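PDB 3N4P: tripartite terminase subunit 3 from Human herpesvirus 5, which probably serves in the motor that packages viral genomic DNA into empty capsids, this chain being the C-terminal nuclease domain of the protein. Local coordinates for residues 34-40 against 196-200; 63-67 against 263-268. One frame throughout, in Å; residues are numbered along the deposited sequence.

Interaction 1 (34-40 against 196-200)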
loop_
_atom_site.group_PDB
_atom_site.type_symbol
_atom_site.label_atom_id
_atom_site.label_comp_id
_atom_site.label_asym_id
_atom_site.label_seq_id
_atom_site.Cartn_x
_atom_site.Cartn_y
_atom_site.Cartn_z
ATOM N N LEU B 34 -8.721 0.034 -21.799
ATOM C CA LEU B 34 -7.731 1.135 -21.608
ATOM C C LEU B 34 -6.956 0.982 -20.294
ATOM O O LEU B 34 -5.794 0.645 -20.288
ATOM C CB LEU B 34 -8.461 2.471 -21.603
ATOM C CG LEU B 34 -7.894 3.751 -22.216
ATOM C CD1 LEU B 34 -9.016 4.816 -22.075
ATOM C CD2 LEU B 34 -6.533 4.265 -21.639
ATOM N N ILE B 35 -7.604 1.264 -19.172
ATOM C CA ILE B 35 -6.961 1.149 -17.865
ATOM C C ILE B 35 -7.499 -0.069 -17.133
ATOM O O ILE B 35 -8.681 -0.273 -17.114
ATOM C CB ILE B 35 -7.246 2.368 -17.060
ATOM C CG1 ILE B 35 -6.061 2.631 -16.158
ATOM C CG2 ILE B 35 -8.720 2.295 -16.453
ATOM C CD1 ILE B 35 -4.890 3.453 -16.980
ATOM N N THR B 36 -6.645 -0.893 -16.550
ATOM C CA THR B 36 -7.120 -2.104 -15.900
ATOM C C THR B 36 -7.853 -1.845 -14.556
ATOM O O THR B 36 -7.496 -0.930 -13.806
ATOM C CB THR B 36 -5.962 -3.026 -15.709
ATOM O OG1 THR B 36 -5.900 -3.919 -16.844
ATOM C CG2 THR B 36 -6.158 -3.876 -14.552
ATOM N N ASP B 37 -8.855 -2.669 -14.265
ATOM C CA ASP B 37 -9.518 -2.693 -12.954
ATOM C C ASP B 37 -8.644 -3.149 -11.810
ATOM O O ASP B 37 -8.635 -2.516 -10.769
ATOM C CB ASP B 37 -10.774 -3.562 -13.008
ATOM C CG ASP B 37 -11.960 -2.798 -13.511
ATOM O OD1 ASP B 37 -12.911 -3.402 -14.042
ATOM O OD2 ASP B 37 -11.950 -1.568 -13.350
ATOM N N GLN B 38 -7.931 -4.253 -11.984
ATOM C CA GLN B 38 -6.934 -4.643 -11.007
ATOM C C GLN B 38 -5.866 -3.564 -10.734
ATOM O O GLN B 38 -5.402 -3.405 -9.590
ATOM C CB GLN B 38 -6.213 -5.920 -11.441
ATOM C CG GLN B 38 -5.095 -6.262 -10.494
ATOM C CD GLN B 38 -4.662 -7.712 -10.569
ATOM O OE1 GLN B 38 -5.186 -8.466 -11.363
ATOM N NE2 GLN B 38 -3.709 -8.102 -9.724
ATOM N N SER B 39 -5.419 -2.854 -11.763
ATOM C CA SER B 39 -4.344 -1.902 -11.515
ATOM C C SER B 39 -4.865 -0.648 -10.769
ATOM O O SER B 39 -4.193 -0.122 -9.886
ATOM C CB SER B 39 -3.628 -1.572 -12.848
ATOM O OG SER B 39 -4.502 -0.703 -13.584
ATOM N N ARG B 40 -6.094 -0.215 -11.065
ATOM C CA ARG B 40 -6.741 0.900 -10.367
ATOM C C ARG B 40 -6.999 0.578 -8.895
ATOM O O ARG B 40 -6.798 1.412 -7.994
ATOM C CB ARG B 40 -8.082 1.249 -11.030
ATOM C CG ARG B 40 -8.035 2.126 -12.321
ATOM C CD ARG B 40 -9.342 1.878 -13.079
ATOM N NE ARG B 40 -10.404 1.859 -12.082
ATOM C CZ ARG B 40 -11.571 1.256 -12.215
ATOM N NH1 ARG B 40 -11.864 0.626 -13.340
ATOM N NH2 ARG B 40 -12.454 1.309 -11.218
ATOM N N ILE B 196 0.243 4.856 -19.330
ATOM C CA ILE B 196 -0.798 3.885 -19.367
ATOM C C ILE B 196 -0.133 2.523 -19.205
ATOM O O ILE B 196 -0.615 1.669 -18.448
ATOM C CB ILE B 196 -1.614 4.030 -20.668
ATOM C CG1 ILE B 196 -2.529 5.257 -20.559
ATOM C CG2 ILE B 196 -2.412 2.716 -21.054
ATOM C CD1 ILE B 196 -3.074 5.687 -21.934
ATOM N N SER B 197 0.993 2.319 -19.891
ATOM C CA SER B 197 1.615 1.007 -19.876
ATOM C C SER B 197 2.233 0.721 -18.509
ATOM O O SER B 197 2.062 -0.383 -17.991
ATOM C CB SER B 197 2.642 0.864 -21.009
ATOM O OG SER B 197 3.488 -0.226 -20.732
ATOM N N ARG B 198 2.949 1.693 -17.933
ATOM C CA ARG B 198 3.474 1.550 -16.563
ATOM C C ARG B 198 2.447 1.321 -15.475
ATOM O O ARG B 198 2.683 0.522 -14.559
ATOM C CB ARG B 198 4.373 2.751 -16.131
ATOM C CG ARG B 198 5.747 2.630 -16.804
ATOM C CD ARG B 198 6.569 3.913 -16.641
ATOM N NE ARG B 198 7.995 3.661 -16.890
ATOM C CZ ARG B 198 8.966 4.575 -16.701
ATOM N NH1 ARG B 198 8.662 5.772 -16.272
ATOM N NH2 ARG B 198 10.248 4.290 -16.918
ATOM N N PHE B 199 1.346 2.066 -15.532
ATOM C CA PHE B 199 0.263 1.949 -14.563
ATOM C C PHE B 199 -0.308 0.538 -14.635
ATOM O O PHE B 199 -0.347 -0.172 -13.632
ATOM C CB PHE B 199 -0.820 2.969 -14.887
ATOM C CG PHE B 199 -1.783 3.151 -13.814
ATOM C CD1 PHE B 199 -1.536 4.074 -12.788
ATOM C CD2 PHE B 199 -2.950 2.429 -13.797
ATOM C CE1 PHE B 199 -2.446 4.237 -11.778
ATOM C CE2 PHE B 199 -3.877 2.597 -12.745
ATOM C CZ PHE B 199 -3.616 3.492 -11.745
ATOM N N ASN B 200 -0.693 0.097 -15.834
ATOM C CA ASN B 200 -1.219 -1.258 -16.032
ATOM C C ASN B 200 -0.298 -2.321 -15.546
ATOM O O ASN B 200 -0.747 -3.372 -15.080
ATOM C CB ASN B 200 -1.596 -1.529 -17.495
ATOM C CG ASN B 200 -2.964 -0.942 -17.841
ATOM O OD1 ASN B 200 -3.720 -0.631 -16.938
ATOM N ND2 ASN B 200 -3.267 -0.766 -19.118
#

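Interaction 2 (63-67 against 263-268)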
loop_
_atom_site.group_PDB
_atom_site.type_symbol
_atom_site.label_atom_id
_atom_site.label_comp_id
_atom_site.label_asym_id
_atom_site.label_seq_id
_atom_site.Cartn_x
_atom_site.Cartn_y
_atom_site.Cartn_z
ATOM N N LEU B 63 13.713 14.343 -6.179
ATOM C CA LEU B 63 12.275 14.649 -6.343
ATOM C C LEU B 63 12.026 15.310 -7.715
ATOM O O LEU B 63 12.522 16.384 -7.967
ATOM C CB LEU B 63 11.855 15.667 -5.260
ATOM C CG LEU B 63 10.580 15.551 -4.483
ATOM C CD1 LEU B 63 9.943 16.901 -3.941
ATOM C CD2 LEU B 63 9.525 14.540 -5.094
ATOM N N TYR B 64 11.266 14.707 -8.598
ATOM C CA TYR B 64 10.881 15.332 -9.865
ATOM C C TYR B 64 9.518 15.999 -9.671
ATOM O O TYR B 64 8.564 15.340 -9.206
ATOM C CB TYR B 64 10.791 14.243 -10.984
ATOM C CG TYR B 64 12.158 13.681 -11.273
ATOM C CD1 TYR B 64 12.679 12.649 -10.495
ATOM C CD2 TYR B 64 12.997 14.283 -12.235
ATOM C CE1 TYR B 64 14.016 12.135 -10.736
ATOM C CE2 TYR B 64 14.352 13.792 -12.504
ATOM C CZ TYR B 64 14.846 12.727 -11.722
ATOM O OH TYR B 64 16.147 12.262 -11.899
ATOM N N VAL B 65 9.381 17.268 -10.021
ATOM C CA VAL B 65 8.037 17.840 -10.007
ATOM C C VAL B 65 7.624 18.533 -11.330
ATOM O O VAL B 65 8.438 19.099 -12.016
ATOM C CB VAL B 65 7.774 18.871 -8.768
ATOM C CG1 VAL B 65 8.841 18.888 -7.650
ATOM C CG2 VAL B 65 7.360 20.182 -9.245
ATOM N N TYR B 66 6.331 18.613 -11.603
ATOM C CA TYR B 66 5.883 19.307 -12.788
ATOM C C TYR B 66 4.672 20.096 -12.429
ATOM O O TYR B 66 3.800 19.577 -11.742
ATOM C CB TYR B 66 5.384 18.242 -13.768
ATOM C CG TYR B 66 4.789 18.755 -15.027
ATOM C CD1 TYR B 66 5.600 19.036 -16.136
ATOM C CD2 TYR B 66 3.406 18.884 -15.168
ATOM C CE1 TYR B 66 5.041 19.465 -17.367
ATOM C CE2 TYR B 66 2.841 19.333 -16.377
ATOM C CZ TYR B 66 3.664 19.611 -17.464
ATOM O OH TYR B 66 3.119 20.029 -18.653
ATOM N N LEU B 67 4.542 21.283 -13.008
ATOM C CA LEU B 67 3.292 21.992 -12.904
ATOM C C LEU B 67 2.997 22.741 -14.171
ATOM O O LEU B 67 3.894 23.110 -14.919
ATOM C CB LEU B 67 3.287 22.973 -11.709
ATOM C CG LEU B 67 4.297 24.115 -11.761
ATOM C CD1 LEU B 67 3.825 25.438 -11.007
ATOM C CD2 LEU B 67 5.582 23.614 -11.145
ATOM N N MET B 263 3.605 13.631 -16.589
ATOM C CA MET B 263 4.780 14.341 -17.039
ATOM C C MET B 263 5.896 14.281 -16.008
ATOM O O MET B 263 7.045 14.079 -16.362
ATOM C CB MET B 263 4.440 15.778 -17.398
ATOM C CG MET B 263 3.496 15.926 -18.520
ATOM S SD MET B 263 4.042 15.086 -20.094
ATOM C CE MET B 263 2.446 15.237 -20.891
ATOM N N ALA B 264 5.577 14.422 -14.737
ATOM C CA ALA B 264 6.641 14.238 -13.761
ATOM C C ALA B 264 7.257 12.845 -13.937
ATOM O O ALA B 264 8.481 12.708 -13.906
ATOM C CB ALA B 264 6.141 14.460 -12.326
ATOM N N THR B 265 6.432 11.821 -14.113
ATOM C CA THR B 265 6.959 10.455 -14.249
ATOM C C THR B 265 7.825 10.320 -15.503
ATOM O O THR B 265 8.929 9.795 -15.438
ATOM C CB THR B 265 5.828 9.380 -14.179
ATOM O OG1 THR B 265 4.884 9.564 -15.249
ATOM C CG2 THR B 265 5.067 9.524 -12.873
ATOM N N TYR B 266 7.344 10.848 -16.621
ATOM C CA TYR B 266 8.068 10.922 -17.862
ATOM C C TYR B 266 9.447 11.636 -17.785
ATOM O O TYR B 266 10.445 11.139 -18.355
ATOM C CB TYR B 266 7.189 11.649 -18.858
ATOM C CG TYR B 266 7.713 11.702 -20.261
ATOM C CD1 TYR B 266 7.812 10.521 -21.031
ATOM C CD2 TYR B 266 8.069 12.926 -20.848
ATOM C CE1 TYR B 266 8.272 10.539 -22.324
ATOM C CE2 TYR B 266 8.523 12.961 -22.177
ATOM C CZ TYR B 266 8.630 11.752 -22.896
ATOM O OH TYR B 266 9.072 11.730 -24.198
ATOM N N LEU B 267 9.528 12.798 -17.120
ATOM C CA LEU B 267 10.805 13.466 -17.134
ATOM C C LEU B 267 11.766 12.836 -16.134
ATOM O O LEU B 267 12.906 13.234 -16.080
ATOM C CB LEU B 267 10.698 14.956 -16.897
ATOM C CG LEU B 267 10.190 16.094 -17.786
ATOM C CD1 LEU B 267 10.062 15.824 -19.295
ATOM C CD2 LEU B 267 8.948 16.661 -17.225
ATOM N N CYS B 268 11.310 11.875 -15.335
ATOM C CA CYS B 268 12.237 10.965 -14.614
ATOM C C CYS B 268 13.407 10.338 -15.433
ATOM O O CYS B 268 14.521 10.253 -14.908
ATOM C CB CYS B 268 11.503 9.834 -13.866
ATOM S SG CYS B 268 11.215 10.040 -12.051
#

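Interaction 1 (34-40 against 196-200)
N200 has its CG beside the backbone N and anti to the carbonyl carbon (chi1 -80°), which carries the amide out to the segment L34-T36, while F199, with CG anti to its own N (chi1 -166°), turns its ring toward I35 and S39. The amide then bonds through both ends. N200 ND2 donates to L34 O at 3.1 Å; this bond is nearly straight, lies in the carbonyl plane of L34 and stays close to the amide plane of N200. At the other end, N200 OD1 accepts from T36 N at 3.0 Å, with the donor tilted 28° from the carbonyl plane. Just past T36, at the N-cap position, helix 37-45 begins, and S39 OG comes back to T36 O (3.0 Å) from above the plane of the T36 carbonyl, on the same face as R40 N.

Beside the amide, the F199 ring packs obliquely against I35 CD1, 3.9 Å from F199 CD2, and against the S39 hydroxyl, whose OG sits 3.5 Å from F199 CE2. Nearer the chain start, L34 CD2 meets I196 CD1 at 3.8 Å. F43 meets the F199 ring edge-to-face, and I229 of helix 221-229 touches both I35 and F199.

Helix 187-200, within the region required for binding UL56, thus ends on a side chain that ties it to the backbone just before helix 37-45; having both amide ends engaged supports the modelled orientation of N200.

Interaction 2 (63-67 against 263-268)
Strand 62-67 belongs to the central mixed sheet of an RNase H-like terminase nuclease domain and runs up to D68, which with E139 binds magnesium and probably forms part of the nuclease active site; the last turn of helix 256-267 crosses it here. The axes of the short segments, strand 63-67 and helix 263-267, approach to 7.2 Å and their directions differ by 135°. Two tyrosines on the helix-facing side of the strand make most of the contact.

With its CG anti to the backbone N (chi1 176°), the Y66 ring is carried out alongside M263: M263 CB sits 3.6 Å from the Y66 ring centroid and only 8° off its normal, a CH-pi contact over one face. M263 CG continues toward the hydroxyl end, 3.8 Å from Y66 CZ. L267 CD2 comes in obliquely, 4.2 Å from Y66 CD1.

Against the strand backbone between the two tyrosines, A264 CB approaches Y66 CB at 4.1 Å, a small side chain consistent with the close approach of the helix.

At the other tyrosine, C268 CA stands over the centre of the Y64 ring, 4.0 Å from its centroid, and C268 SG reaches Y64 CD1 at 3.4 Å in an oblique sulfur-aromatic contact. No hydrogen bond joins the two segments.

Around this buried layer, strand 62-67 pairs in parallel with strand 133-138 and antiparallel with strand 80-88, whose V85 touches both Y64 and A264. Y66 also packs on A137 and on E139, while M263 passes on to K188 and A191 of helix 187-200.

Interaction 2 lies close to the centre of the chain and is buried; interaction 1 sits about 19 Å from it, centre to centre, and is partly open. Their chemistry follows: at 63-67 against 263-268 a helix rests on the sheet through aromatic faces, methylene groups and a sulfur, whereas at 34-40 against 196-200 a side-chain amide grips backbone groups of the first modelled residues beside an apolar patch. Helix 187-200 connects the two, for its end belongs to interaction 1 while its earlier residues pack against M263, and R198 NH1 comes within 4.1 Å of T265 O. Interaction 2 borders the magnesium ligands D68 and E139; interaction 1 lies away from the residues that probably form the nuclease site.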